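Local coordinates for protein putative NAD-dependent epimerase/dehydratase (PDB 3E8X) that binds NADP in a Rossmann-type fold and is probably an NAD-dependent epimerase or dehydratase of unknown substrate, at residues A34-S39 / T196-A201; I204-D209 / P226-V231. All blocks are in the same frame, centred on the assembly; numbering follows the deposited sequence.

Interaction 1. Residues A34-S39 / T196-A201; sequences ARYLLS and TRHDVA. With NAP (NADP nicotinamide-adenine-dinucleotide phosphate), chain B.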
loop_
_atom_site.group_PDB
_atom_site.type_symbol
_atom_site.label_atom_id
_atom_site.label_comp_id
_atom_site.label_asym_id
_atom_site.label_seq_id
_atom_site.Cartn_x
_atom_site.Cartn_y
_atom_site.Cartn_z
ATOM N N ALA A 34 15.742 -2.238 17.109
ATOM C CA ALA A 34 16.286 -0.882 17.122
ATOM C C ALA A 34 17.128 -0.585 18.322
ATOM O O ALA A 34 18.179 0.085 18.225
ATOM C CB ALA A 34 15.185 0.133 17.018
ATOM N N ARG A 35 16.674 -1.059 19.474
ATOM C CA ARG A 35 17.428 -0.885 20.669
ATOM C C ARG A 35 18.822 -1.495 20.569
ATOM O O ARG A 35 19.797 -0.804 20.903
ATOM C CB ARG A 35 16.694 -1.494 21.852
ATOM C CG ARG A 35 15.604 -0.579 22.386
ATOM C CD ARG A 35 14.940 -1.243 23.563
ATOM N NE ARG A 35 13.956 -0.368 24.187
ATOM C CZ ARG A 35 13.362 -0.655 25.337
ATOM N NH1 ARG A 35 13.649 -1.805 25.976
ATOM N NH2 ARG A 35 12.495 0.207 25.877
ATOM N N TYR A 36 18.918 -2.782 20.187
ATOM C CA TYR A 36 20.227 -3.373 19.882
ATOM C C TYR A 36 21.009 -2.606 18.821
ATOM O O TYR A 36 22.237 -2.394 18.962
ATOM C CB TYR A 36 20.114 -4.850 19.514
ATOM C CG TYR A 36 19.424 -5.677 20.550
ATOM C CD1 TYR A 36 19.547 -5.357 21.912
ATOM C CD2 TYR A 36 18.658 -6.776 20.191
ATOM C CE1 TYR A 36 18.885 -6.081 22.899
ATOM C CE2 TYR A 36 18.024 -7.537 21.159
ATOM C CZ TYR A 36 18.154 -7.187 22.527
ATOM O OH TYR A 36 17.533 -7.905 23.538
ATOM N N LEU A 37 20.315 -2.212 17.748
ATOM C CA LEU A 37 20.921 -1.400 16.707
ATOM C C LEU A 37 21.595 -0.100 17.206
ATOM O O LEU A 37 22.645 0.272 16.695
ATOM C CB LEU A 37 19.887 -1.061 15.622
ATOM C CG LEU A 37 20.372 -0.366 14.347
ATOM C CD1 LEU A 37 21.531 -1.149 13.651
ATOM C CD2 LEU A 37 19.191 -0.073 13.430
ATOM N N LEU A 38 21.040 0.573 18.209
ATOM C CA LEU A 38 21.698 1.783 18.723
ATOM C C LEU A 38 23.132 1.488 19.182
ATOM O O LEU A 38 24.079 2.202 18.862
ATOM C CB LEU A 38 20.894 2.408 19.881
ATOM C CG LEU A 38 19.474 2.916 19.520
ATOM C CD1 LEU A 38 18.657 3.264 20.727
ATOM C CD2 LEU A 38 19.535 4.097 18.494
ATOM N N SER A 39 23.281 0.405 19.925
ATOM C CA SER A 39 24.575 -0.025 20.400
ATOM C C SER A 39 25.506 -0.493 19.276
ATOM O O SER A 39 26.667 -0.161 19.247
ATOM C CB SER A 39 24.384 -1.137 21.446
ATOM O OG SER A 39 25.632 -1.599 21.912
ATOM N N THR A 196 18.039 -14.158 15.427
ATOM C CA THR A 196 17.923 -13.356 16.632
ATOM C C THR A 196 17.821 -11.864 16.264
ATOM O O THR A 196 18.381 -11.409 15.278
ATOM C CB THR A 196 19.046 -13.609 17.678
ATOM O OG1 THR A 196 20.288 -13.034 17.257
ATOM C CG2 THR A 196 19.215 -15.097 17.983
ATOM N N ARG A 197 17.083 -11.117 17.058
ATOM C CA ARG A 197 17.025 -9.676 16.880
ATOM C C ARG A 197 18.409 -8.985 17.026
ATOM O O ARG A 197 18.666 -7.951 16.381
ATOM C CB ARG A 197 16.005 -9.090 17.848
ATOM C CG ARG A 197 14.575 -9.422 17.515
ATOM C CD ARG A 197 13.598 -8.728 18.477
ATOM N NE ARG A 197 12.216 -8.831 18.019
ATOM C CZ ARG A 197 11.454 -9.895 18.193
ATOM N NH1 ARG A 197 11.885 -10.943 18.871
ATOM N NH2 ARG A 197 10.229 -9.894 17.713
ATOM N N HIS A 198 19.260 -9.526 17.902
ATOM C CA HIS A 198 20.632 -9.039 18.081
ATOM C C HIS A 198 21.384 -9.095 16.743
ATOM O O HIS A 198 22.048 -8.156 16.360
ATOM C CB HIS A 198 21.430 -9.877 19.079
ATOM C CG HIS A 198 21.221 -9.519 20.508
ATOM N ND1 HIS A 198 21.688 -8.342 21.054
ATOM C CD2 HIS A 198 20.628 -10.206 21.525
ATOM C CE1 HIS A 198 21.361 -8.304 22.340
ATOM N NE2 HIS A 198 20.738 -9.430 22.658
ATOM N N ASP A 199 21.252 -10.216 16.057
ATOM C CA ASP A 199 21.979 -10.475 14.853
ATOM C C ASP A 199 21.465 -9.649 13.689
ATOM O O ASP A 199 22.262 -9.211 12.875
ATOM C CB ASP A 199 22.006 -11.982 14.539
ATOM C CG ASP A 199 22.904 -12.783 15.482
ATOM O OD1 ASP A 199 24.034 -12.299 15.784
ATOM O OD2 ASP A 199 22.481 -13.924 15.881
ATOM N N VAL A 200 20.153 -9.395 13.614
ATOM C CA VAL A 200 19.579 -8.469 12.636
ATOM C C VAL A 200 20.214 -7.105 12.834
ATOM O O VAL A 200 20.608 -6.472 11.866
ATOM C CB VAL A 200 18.013 -8.343 12.758
ATOM C CG1 VAL A 200 17.433 -7.278 11.779
ATOM C CG2 VAL A 200 17.368 -9.698 12.561
ATOM N N ALA A 201 20.294 -6.651 14.093
ATOM C CA ALA A 201 20.870 -5.356 14.379
ATOM C C ALA A 201 22.339 -5.302 13.887
ATOM O O ALA A 201 22.771 -4.292 13.337
ATOM C CB ALA A 201 20.735 -4.988 15.875
HETATM P PA NAP B . 9.063 -3.771 17.802
HETATM O O1A NAP B . 7.534 -3.854 17.737
HETATM O O2A NAP B . 9.783 -4.178 19.069
HETATM O O5B NAP B . 9.451 -2.273 17.325
HETATM C C5B NAP B . 8.516 -1.358 16.725
HETATM C C4B NAP B . 8.726 0.090 17.165
HETATM O O4B NAP B . 7.904 0.908 16.313
HETATM C C3B NAP B . 8.311 0.415 18.623
HETATM O O3B NAP B . 9.372 0.959 19.429
HETATM C C2B NAP B . 7.226 1.471 18.487
HETATM O O2B NAP B . 7.216 2.521 19.485
HETATM C C1B NAP B . 7.539 2.041 17.094
HETATM N N9A NAP B . 6.369 2.803 16.588
HETATM C C8A NAP B . 5.096 2.379 16.535
HETATM N N7A NAP B . 4.326 3.378 16.063
HETATM C C5A NAP B . 5.134 4.429 15.817
HETATM C C6A NAP B . 4.926 5.723 15.328
HETATM N N6A NAP B . 3.686 6.125 14.982
HETATM N N1A NAP B . 5.957 6.592 15.218
HETATM C C2A NAP B . 7.185 6.203 15.566
HETATM N N3A NAP B . 7.426 4.965 16.043
HETATM C C4A NAP B . 6.419 4.061 16.171
HETATM O O3 NAP B . 9.636 -4.701 16.583
HETATM P PN NAP B . 11.067 -5.484 16.493
HETATM O O1N NAP B . 10.853 -6.836 17.115
HETATM O O2N NAP B . 12.126 -4.476 16.880
HETATM O O5D NAP B . 11.208 -5.885 14.945
HETATM C C5D NAP B . 11.604 -4.927 13.971
HETATM C C4D NAP B . 10.773 -5.172 12.724
HETATM O O4D NAP B . 11.029 -6.463 12.168
HETATM C C3D NAP B . 9.283 -5.137 13.029
HETATM O O3D NAP B . 8.834 -3.773 12.997
HETATM C C2D NAP B . 8.673 -6.103 12.008
HETATM O O2D NAP B . 8.002 -5.444 10.955
HETATM C C1D NAP B . 9.872 -6.887 11.426
HETATM N N1N NAP B . 9.755 -8.379 11.440
HETATM C C2N NAP B . 9.279 -9.063 12.509
HETATM C C3N NAP B . 9.205 -10.473 12.477
HETATM C C7N NAP B . 8.720 -11.288 13.654
HETATM O O7N NAP B . 8.995 -12.502 13.692
HETATM N N7N NAP B . 8.062 -10.663 14.645
HETATM C C4N NAP B . 9.628 -11.154 11.333
HETATM C C5N NAP B . 10.115 -10.430 10.259
HETATM C C6N NAP B . 10.168 -9.049 10.347
HETATM P P2B NAP B . 6.820 2.322 21.062
HETATM O O1X NAP B . 8.091 1.929 21.764
HETATM O O2X NAP B . 6.332 3.704 21.489
HETATM O O3X NAP B . 5.797 1.206 21.036
#
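Y36 reaches from helix 32-43 to the start of helix 197-207, and its side chain carries most of the contact. CB rests on A201 CB at 3.7 Å. With CG anti to the carbonyl carbon, the ring then runs along one face of the H198 imidazole. CG and CD2 lie over H198 ND1, Y36 CE1 faces H198 CE1, and Y36 CZ is 3.4 Å from H198 NE2. At the tip, Y36 OH has the same NE2 of H198 nearest, at 3.7 Å, with no hydrogen bond. The rings form a face-to-face stack, centroids 3.6 Å apart and planes at 12°, while the R197 carbonyl lies at the tyrosine's edge. Behind the stack the axes of segments 34-39 and 197-201 approach to 8.2 Å at -47°, and A201 CB sits 3.4 Å from L37 N. T196 N-caps helix 197-207, its OG1 accepting from D199 N. R197 turns the other way, its NE donating to NADP O1N at 2.6 Å (163°); NH2 adds a weak bond to that oxygen, and N175 takes NH1. Helix 32-43, the first of the Rossmann-type fold, binds NADP through K32 N and V33 N. No hydrogen bond crosses between the two segments, so dispersion and ring overlap join them, while R197's charge is directed to the nicotinamide-side phosphate.

Interaction 2. Residues I204-D209 / P226-V231; sequences IAELVD and PIAKVV
I227, at the first turn of helix 227-232, meets E206 through its CG2 branch, which lies 4.0 Å from E206 CB. A228 follows on the side where the glutamate ends: E206 OE2 comes within 3.6 Å of A228 CB, a van der Waals contact rather than a bond. The polar link is indirect, since one water donates both to E206 OE2 at 2.7 Å and to A228 O at 2.8 Å. The other carboxylate oxygen, OE1, forms a salt bridge with K44, so both oxygens of the carboxylate have a partner. A bend at chi2 (67°) takes it there while its methylenes stay against the helix. One turn after I227, V231 packs with both methyls: CG2 on E206 CG at 3.6 Å, and CG1 on L207 CB at 3.9 Å. The glutamate thus uses its aliphatic part for packing and its tip for water-mediated and ionic bonds. Around this pair, I227 and V230 touch V182 of strand 181-185 and I227 shares a backbone hydrogen bond with G180, which places helix 227-232 beside that strand; L207, packing on I127 of strand 125-129, sets the end of helix 197-207 against the sheet. A228 and K229 lie on the exposed side of the C-terminal helix.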
loop_
_atom_site.group_PDB
_atom_site.type_symbol
_atom_site.label_atom_id
_atom_site.label_comp_id
_atom_site.label_asym_id
_atom_site.label_seq_id
_atom_site.Cartn_x
_atom_site.Cartn_y
_atom_site.Cartn_z
ATOM N N ILE A 204 22.541 -4.942 10.064
ATOM C CA ILE A 204 22.233 -3.583 9.630
ATOM C C ILE A 204 23.414 -2.679 9.858
ATOM O O ILE A 204 23.813 -1.964 8.961
ATOM C CB ILE A 204 20.982 -2.998 10.367
ATOM C CG1 ILE A 204 19.739 -3.814 9.987
ATOM C CG2 ILE A 204 20.807 -1.450 10.086
ATOM C CD1 ILE A 204 18.508 -3.682 10.935
ATOM N N ALA A 205 23.925 -2.661 11.090
ATOM C CA ALA A 205 25.089 -1.829 11.456
ATOM C C ALA A 205 26.322 -2.149 10.572
ATOM O O ALA A 205 27.087 -1.264 10.190
ATOM C CB ALA A 205 25.421 -1.986 12.954
ATOM N N GLU A 206 26.482 -3.407 10.199
ATOM C CA GLU A 206 27.640 -3.809 9.414
ATOM C C GLU A 206 27.599 -3.162 8.026
ATOM O O GLU A 206 28.645 -2.799 7.479
ATOM C CB GLU A 206 27.703 -5.340 9.282
ATOM C CG GLU A 206 28.980 -5.868 8.652
ATOM C CD GLU A 206 30.234 -5.645 9.505
ATOM O OE1 GLU A 206 30.135 -5.365 10.721
ATOM O OE2 GLU A 206 31.324 -5.807 8.957
ATOM N N LEU A 207 26.392 -3.010 7.472
ATOM C CA LEU A 207 26.256 -2.607 6.060
ATOM C C LEU A 207 25.874 -1.133 5.821
ATOM O O LEU A 207 25.930 -0.664 4.704
ATOM C CB LEU A 207 25.315 -3.598 5.315
ATOM C CG LEU A 207 23.834 -3.828 5.703
ATOM C CD1 LEU A 207 23.009 -2.594 5.431
ATOM C CD2 LEU A 207 23.331 -4.999 4.859
ATOM N N VAL A 208 25.616 -0.374 6.877
ATOM C CA VAL A 208 25.130 0.969 6.710
ATOM C C VAL A 208 26.090 1.869 5.891
ATOM O O VAL A 208 25.648 2.696 5.069
ATOM C CB VAL A 208 24.647 1.591 8.064
ATOM C CG1 VAL A 208 25.842 1.902 8.946
ATOM C CG2 VAL A 208 23.781 2.839 7.797
ATOM N N ASP A 209 27.388 1.680 6.051
ATOM C CA ASP A 209 28.343 2.485 5.341
ATOM C C ASP A 209 29.002 1.725 4.215
ATOM O O ASP A 209 29.998 2.194 3.708
ATOM C CB ASP A 209 29.431 3.037 6.269
ATOM C CG ASP A 209 30.170 1.951 7.036
ATOM O OD1 ASP A 209 29.883 0.740 6.884
ATOM O OD2 ASP A 209 30.997 2.342 7.847
ATOM N N PRO A 226 30.167 -15.876 9.514
ATOM C CA PRO A 226 30.279 -14.621 10.251
ATOM C C PRO A 226 29.692 -13.413 9.493
ATOM O O PRO A 226 29.909 -13.275 8.305
ATOM C CB PRO A 226 31.789 -14.493 10.483
ATOM C CG PRO A 226 32.283 -15.924 10.511
ATOM C CD PRO A 226 31.464 -16.587 9.424
ATOM N N ILE A 227 28.982 -12.545 10.210
ATOM C CA ILE A 227 28.276 -11.401 9.643
ATOM C C ILE A 227 29.163 -10.463 8.781
ATOM O O ILE A 227 28.743 -10.012 7.751
ATOM C CB ILE A 227 27.530 -10.583 10.789
ATOM C CG1 ILE A 227 26.304 -11.368 11.294
ATOM C CG2 ILE A 227 27.135 -9.153 10.287
ATOM C CD1 ILE A 227 25.767 -10.970 12.664
ATOM N N ALA A 228 30.379 -10.161 9.217
ATOM C CA ALA A 228 31.317 -9.327 8.450
ATOM C C ALA A 228 31.601 -9.927 7.069
ATOM O O ALA A 228 31.573 -9.225 6.080
ATOM C CB ALA A 228 32.633 -9.113 9.220
ATOM N N LYS A 229 31.842 -11.231 7.030
ATOM C CA LYS A 229 32.111 -11.940 5.789
ATOM C C LYS A 229 30.890 -12.017 4.853
ATOM O O LYS A 229 31.009 -11.881 3.629
ATOM C CB LYS A 229 32.685 -13.318 6.104
ATOM C CG LYS A 229 32.967 -14.148 4.906
ATOM C CD LYS A 229 33.666 -15.433 5.286
ATOM C CE LYS A 229 33.814 -16.319 4.114
ATOM N NZ LYS A 229 34.231 -17.656 4.551
ATOM N N VAL A 230 29.707 -12.222 5.419
ATOM C CA VAL A 230 28.479 -12.234 4.626
ATOM C C VAL A 230 28.307 -10.887 3.925
ATOM O O VAL A 230 27.955 -10.841 2.748
ATOM C CB VAL A 230 27.227 -12.610 5.515
ATOM C CG1 VAL A 230 26.010 -12.143 4.916
ATOM C CG2 VAL A 230 27.134 -14.169 5.751
ATOM N N VAL A 231 28.571 -9.789 4.653
ATOM C CA VAL A 231 28.367 -8.443 4.138
ATOM C C VAL A 231 29.393 -8.110 3.073
ATOM O O VAL A 231 29.052 -7.445 2.112
ATOM C CB VAL A 231 28.289 -7.339 5.272
ATOM C CG1 VAL A 231 28.352 -5.902 4.686
ATOM C CG2 VAL A 231 26.974 -7.503 6.130
HETATM O O HOH W 1 31.770 -6.478 6.340
#

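Helix 197-207 is common to both contacts: its first turns join helix 32-43 in interaction 1, and its last turn joins helix 227-232 in interaction 2. The centres lie about 12 Å apart and the contacts touch directly, L37 CD1 packing 3.6 Å from I204 CG2. A second touch brings D199 OD1 within 3.8 Å of I227 CD1; that oxygen bonds G180 N, and I227 has a backbone bond with G180 as well. Only interaction 1 reaches NADP, through R197; the side chain of I227 is about 11 Å from that of R197. NADP lies by the N-terminal ends of helices 32-43 and 197-207, where K32, V33 and R197 bind it, and interaction 2 is farther away.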